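Local coordinates for protein putative 4-Hydroxy-2-oxoglutarate aldolase / 2-dehydro-3-deoxyphosphogluconate aldolase (Yersinia enterocolitica, PDB 3LM7) that belongs to the KDGP aldolase family of TIM-barrel proteins and is probably an aldolase, at residues L198-F201 / E202-Q206; P77-S80 / V81-S84. All blocks are in the same frame, centred on the assembly; numbering follows the deposited sequence.

How the interactions relate
Interactions 1 and 2 are the same kind of local contact at two places in one barrel: each lies where a loop that follows a strand of the parallel sheet turns into a helix. Interaction 2 opens helix 80-90, after strand 68-71, and interaction 1 opens helix 201-211, after strand 189-192. Their centres are 30 Å apart, their nearest atoms about 22 Å, and they sit on opposite sides of the chain's centre without touching. In both, two i to i+4 backbone bonds start the helix and waters link loop carbonyls to first-turn amides. They differ in side chains: a phenylalanine ring packs in 198-206, whereas 77-84 has a glutamine oxygen beside a selenium.

Interaction 1: L198-F201 / E202-Q206; sequences LDNF and EQIVQ
F201 and V205, one helical turn apart, form the apolar part of this contact. CG2 of V205 lies over one face of the F201 ring, 3.8 Å from its centroid and offset toward the rim, a CH-pi contact. The ring reaches this place because CG of F201 stands anti to the backbone N (chi1 175°), and the two side chains run side by side. F201 also packs on L240 and I243 of helix 234-247. CD1 of I204 rests against the amide of N200, 3.6 Å from OD1. That amide is held by the preceding loop: OD1 accepts from the backbone N of D197, and ND2 donates to the carbonyl of G195.

Two i to i+4 backbone bonds begin the helix. I204 N donates to N200 O at 3.0 Å, and V205 N to F201 O at 3.0 Å with an almost straight N-H...O angle of 177°.

Waters bridge loop carbonyls to the first amides. One molecule accepts from E202 N at 2.8 Å and donates to L198 O; a second accepts from Q203 N and donates to D199 O. A third donates to D199 O and to Q203 OE1 (2.7 Å). The carboxylate of E202 makes a salt bridge to K246. This is the N-terminal turn of helix 201-211, entered from the loop after strand 189-192, one of the beta-to-alpha connections of the TIM barrel.

Interaction 2: P77-S80 / V81-S84; sequences PRQS and VMVS
Q79 and M82 meet side by side at the start of helix 80-90, OE1 of Q79 lying 3.5 Å from SE of the selenomethionine. The glutamine chain is bent at chi2 (-63°), which folds its amide back beside the extended M82 side chain; the same OE1 accepts a hydrogen bond from OG of S44. The tightly packed part is the buried side of the turn, where V83 N donates to Q79 O at 2.8 Å and CG2 of V83 touches that carbonyl oxygen at 3.5 Å. One residue on, S84 N reaches S80 O at 3.1 Å, from a position tilted out of the carbonyl plane. A water joins the hydroxyls of these two buried serines, donating to S80 OG at 3.0 Å and hydrogen-bonded to S84 OG; the hydroxyls also bond to Q97 and S105 respectively. The backbone bonds open the helix that follows strand 68-71 in the TIM barrel, and V83 packs beyond them on S44 and Q97. Water takes over on the looser side. One molecule accepts from V81 N at 2.9 Å and donates to P77 O, while another links M82 N to R78 O, 2.7 Å from the latter. V81, on this hydrated flank, is exposed.

Interaction 1: L198-F201 / E202-Q206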
loop_
_atom_site.group_PDB
_atom_site.type_symbol
_atom_site.label_atom_id
_atom_site.label_comp_id
_atom_site.label_asym_id
_atom_site.label_seq_id
_atom_site.Cartn_x
_atom_site.Cartn_y
_atom_site.Cartn_z
ATOM N N LEU A 198 -24.977 -1.681 7.616
ATOM C CA LEU A 198 -24.159 -2.192 8.714
ATOM C C LEU A 198 -24.005 -3.701 8.689
ATOM O O LEU A 198 -23.082 -4.223 9.320
ATOM C CB LEU A 198 -24.801 -1.765 10.075
ATOM C CG LEU A 198 -24.884 -0.250 10.290
ATOM C CD1 LEU A 198 -25.613 0.085 11.608
ATOM C CD2 LEU A 198 -23.439 0.370 10.289
ATOM N N ASP A 199 -24.897 -4.386 7.983
ATOM C CA ASP A 199 -24.866 -5.879 7.942
ATOM C C ASP A 199 -24.005 -6.457 6.816
ATOM O O ASP A 199 -23.542 -7.604 6.906
ATOM C CB ASP A 199 -26.286 -6.420 7.861
ATOM C CG ASP A 199 -27.070 -6.170 9.145
ATOM O OD1 ASP A 199 -26.470 -6.162 10.276
ATOM O OD2 ASP A 199 -28.299 -5.992 9.004
ATOM N N ASN A 200 -23.774 -5.696 5.759
ATOM C CA ASN A 200 -22.915 -6.226 4.657
ATOM C C ASN A 200 -21.548 -5.516 4.580
ATOM O O ASN A 200 -20.715 -5.879 3.787
ATOM C CB ASN A 200 -23.627 -6.222 3.296
ATOM C CG ASN A 200 -24.015 -4.826 2.847
ATOM O OD1 ASN A 200 -23.419 -3.826 3.257
ATOM N ND2 ASN A 200 -25.033 -4.748 2.003
ATOM N N PHE A 201 -21.343 -4.524 5.454
ATOM C CA PHE A 201 -20.142 -3.707 5.424
ATOM C C PHE A 201 -18.941 -4.564 5.659
ATOM O O PHE A 201 -17.987 -4.479 4.905
ATOM C CB PHE A 201 -20.215 -2.629 6.505
ATOM C CG PHE A 201 -18.947 -1.797 6.639
ATOM C CD1 PHE A 201 -18.730 -0.730 5.776
ATOM C CD2 PHE A 201 -18.006 -2.083 7.646
ATOM C CE1 PHE A 201 -17.532 0.084 5.915
ATOM C CE2 PHE A 201 -16.832 -1.307 7.810
ATOM C CZ PHE A 201 -16.598 -0.212 6.950
ATOM N N GLU A 202 -18.930 -5.378 6.735
ATOM C CA GLU A 202 -17.731 -6.183 6.976
ATOM C C GLU A 202 -17.358 -7.067 5.765
ATOM O O GLU A 202 -16.201 -7.069 5.343
ATOM C CB GLU A 202 -17.909 -7.095 8.216
ATOM C CG GLU A 202 -16.701 -7.996 8.428
ATOM C CD GLU A 202 -16.781 -8.708 9.777
ATOM O OE1 GLU A 202 -17.641 -8.366 10.611
ATOM O OE2 GLU A 202 -15.967 -9.576 9.979
ATOM N N GLN A 203 -18.338 -7.756 5.187
ATOM C CA GLN A 203 -18.006 -8.663 4.118
ATOM C C GLN A 203 -17.481 -7.869 2.889
ATOM O O GLN A 203 -16.495 -8.242 2.297
ATOM C CB GLN A 203 -19.238 -9.487 3.745
ATOM C CG GLN A 203 -18.923 -10.472 2.593
ATOM C CD GLN A 203 -20.177 -11.253 2.163
ATOM O OE1 GLN A 203 -21.222 -11.138 2.798
ATOM N NE2 GLN A 203 -20.094 -11.965 1.043
ATOM N N ILE A 204 -18.081 -6.732 2.602
ATOM C CA ILE A 204 -17.678 -5.957 1.452
ATOM C C ILE A 204 -16.245 -5.413 1.581
ATOM O O ILE A 204 -15.425 -5.504 0.637
ATOM C CB ILE A 204 -18.741 -4.796 1.161
ATOM C CG1 ILE A 204 -19.982 -5.409 0.470
ATOM C CG2 ILE A 204 -18.084 -3.709 0.278
ATOM C CD1 ILE A 204 -21.293 -4.504 0.439
ATOM N N VAL A 205 -15.930 -4.884 2.759
ATOM C CA VAL A 205 -14.563 -4.471 3.028
ATOM C C VAL A 205 -13.587 -5.653 3.111
ATOM O O VAL A 205 -12.481 -5.558 2.569
ATOM C CB VAL A 205 -14.469 -3.576 4.305
ATOM C CG1 VAL A 205 -12.966 -3.167 4.569
ATOM C CG2 VAL A 205 -15.394 -2.307 4.136
ATOM N N GLN A 206 -14.001 -6.772 3.697
ATOM C CA GLN A 206 -13.085 -7.875 3.843
ATOM C C GLN A 206 -12.684 -8.367 2.438
ATOM O O GLN A 206 -11.564 -8.808 2.224
ATOM C CB GLN A 206 -13.788 -9.029 4.563
ATOM C CG GLN A 206 -12.850 -10.171 4.998
ATOM C CD GLN A 206 -11.860 -9.758 6.077
ATOM O OE1 GLN A 206 -12.261 -9.416 7.197
ATOM N NE2 GLN A 206 -10.572 -9.797 5.749
HETATM O O HOH W 1 -21.038 -6.046 8.459
HETATM O O HOH W 2 -20.797 -8.316 6.521
HETATM O O HOH W 3 -22.462 -9.728 4.740
#

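Interaction 2: P77-S80 / V81-S84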
loop_
_atom_site.group_PDB
_atom_site.type_symbol
_atom_site.label_atom_id
_atom_site.label_comp_id
_atom_site.label_asym_id
_atom_site.label_seq_id
_atom_site.Cartn_x
_atom_site.Cartn_y
_atom_site.Cartn_z
ATOM N N PRO A 77 -23.558 13.134 -13.006
ATOM C CA PRO A 77 -22.438 13.612 -13.836
ATOM C C PRO A 77 -22.558 15.077 -14.242
ATOM O O PRO A 77 -21.573 15.681 -14.551
ATOM C CB PRO A 77 -22.496 12.703 -15.066
ATOM C CG PRO A 77 -23.916 12.338 -15.189
ATOM C CD PRO A 77 -24.443 12.234 -13.748
ATOM N N ARG A 78 -23.754 15.643 -14.222
ATOM C CA ARG A 78 -23.908 17.066 -14.501
ATOM C C ARG A 78 -23.158 17.998 -13.492
ATOM O O ARG A 78 -22.878 19.166 -13.797
ATOM C CB ARG A 78 -25.410 17.401 -14.461
ATOM C CG ARG A 78 -26.221 16.679 -15.589
ATOM C CD ARG A 78 -27.744 16.828 -15.418
ATOM N NE ARG A 78 -28.200 16.257 -14.138
ATOM C CZ ARG A 78 -29.438 16.382 -13.628
ATOM N NH1 ARG A 78 -30.379 17.045 -14.294
ATOM N NH2 ARG A 78 -29.742 15.853 -12.439
ATOM N N GLN A 79 -22.792 17.475 -12.334
ATOM C CA GLN A 79 -22.031 18.275 -11.355
ATOM C C GLN A 79 -20.524 18.150 -11.542
ATOM O O GLN A 79 -19.715 18.758 -10.768
ATOM C CB GLN A 79 -22.348 17.763 -9.954
ATOM C CG GLN A 79 -23.831 17.967 -9.582
ATOM C CD GLN A 79 -24.196 19.428 -9.540
ATOM O OE1 GLN A 79 -23.590 20.221 -8.800
ATOM N NE2 GLN A 79 -25.167 19.807 -10.362
ATOM N N SER A 80 -20.106 17.382 -12.550
ATOM C CA SER A 80 -18.651 17.110 -12.709
ATOM C C SER A 80 -17.745 18.342 -12.852
ATOM O O SER A 80 -16.714 18.446 -12.199
ATOM C CB SER A 80 -18.375 16.095 -13.844
ATOM O OG SER A 80 -16.954 15.952 -14.038
ATOM N N VAL A 81 -18.143 19.302 -13.687
ATOM C CA VAL A 81 -17.314 20.485 -13.858
ATOM C C VAL A 81 -17.326 21.336 -12.567
ATOM O O VAL A 81 -16.293 21.872 -12.146
ATOM C CB VAL A 81 -17.835 21.326 -15.067
ATOM C CG1 VAL A 81 -17.293 22.837 -15.026
ATOM C CG2 VAL A 81 -17.509 20.567 -16.402
HETATM N N MSE A 82 -18.478 21.493 -11.953
HETATM C CA MSE A 82 -18.512 22.268 -10.693
HETATM C C MSE A 82 -17.643 21.620 -9.617
HETATM O O MSE A 82 -16.918 22.310 -8.919
HETATM C CB MSE A 82 -19.933 22.387 -10.189
HETATM C CG MSE A 82 -20.164 23.580 -9.294
HETATM SE SE MSE A 82 -21.977 23.343 -8.559
HETATM C CE MSE A 82 -21.960 24.809 -7.360
ATOM N N VAL A 83 -17.670 20.284 -9.508
ATOM C CA VAL A 83 -16.768 19.607 -8.539
ATOM C C VAL A 83 -15.297 19.903 -8.824
ATOM O O VAL A 83 -14.530 20.188 -7.900
ATOM C CB VAL A 83 -17.044 18.077 -8.451
ATOM C CG1 VAL A 83 -15.929 17.374 -7.705
ATOM C CG2 VAL A 83 -18.386 17.892 -7.668
ATOM N N SER A 84 -14.897 19.925 -10.100
ATOM C CA SER A 84 -13.510 20.232 -10.406
ATOM C C SER A 84 -13.164 21.669 -9.982
ATOM O O SER A 84 -12.070 21.928 -9.485
ATOM C CB SER A 84 -13.214 20.099 -11.920
ATOM O OG SER A 84 -13.249 18.740 -12.277
HETATM O O HOH W 4 -20.278 18.484 -15.539
HETATM O O HOH W 5 -21.013 21.085 -13.183
HETATM O O HOH W 6 -14.754 17.951 -14.666
#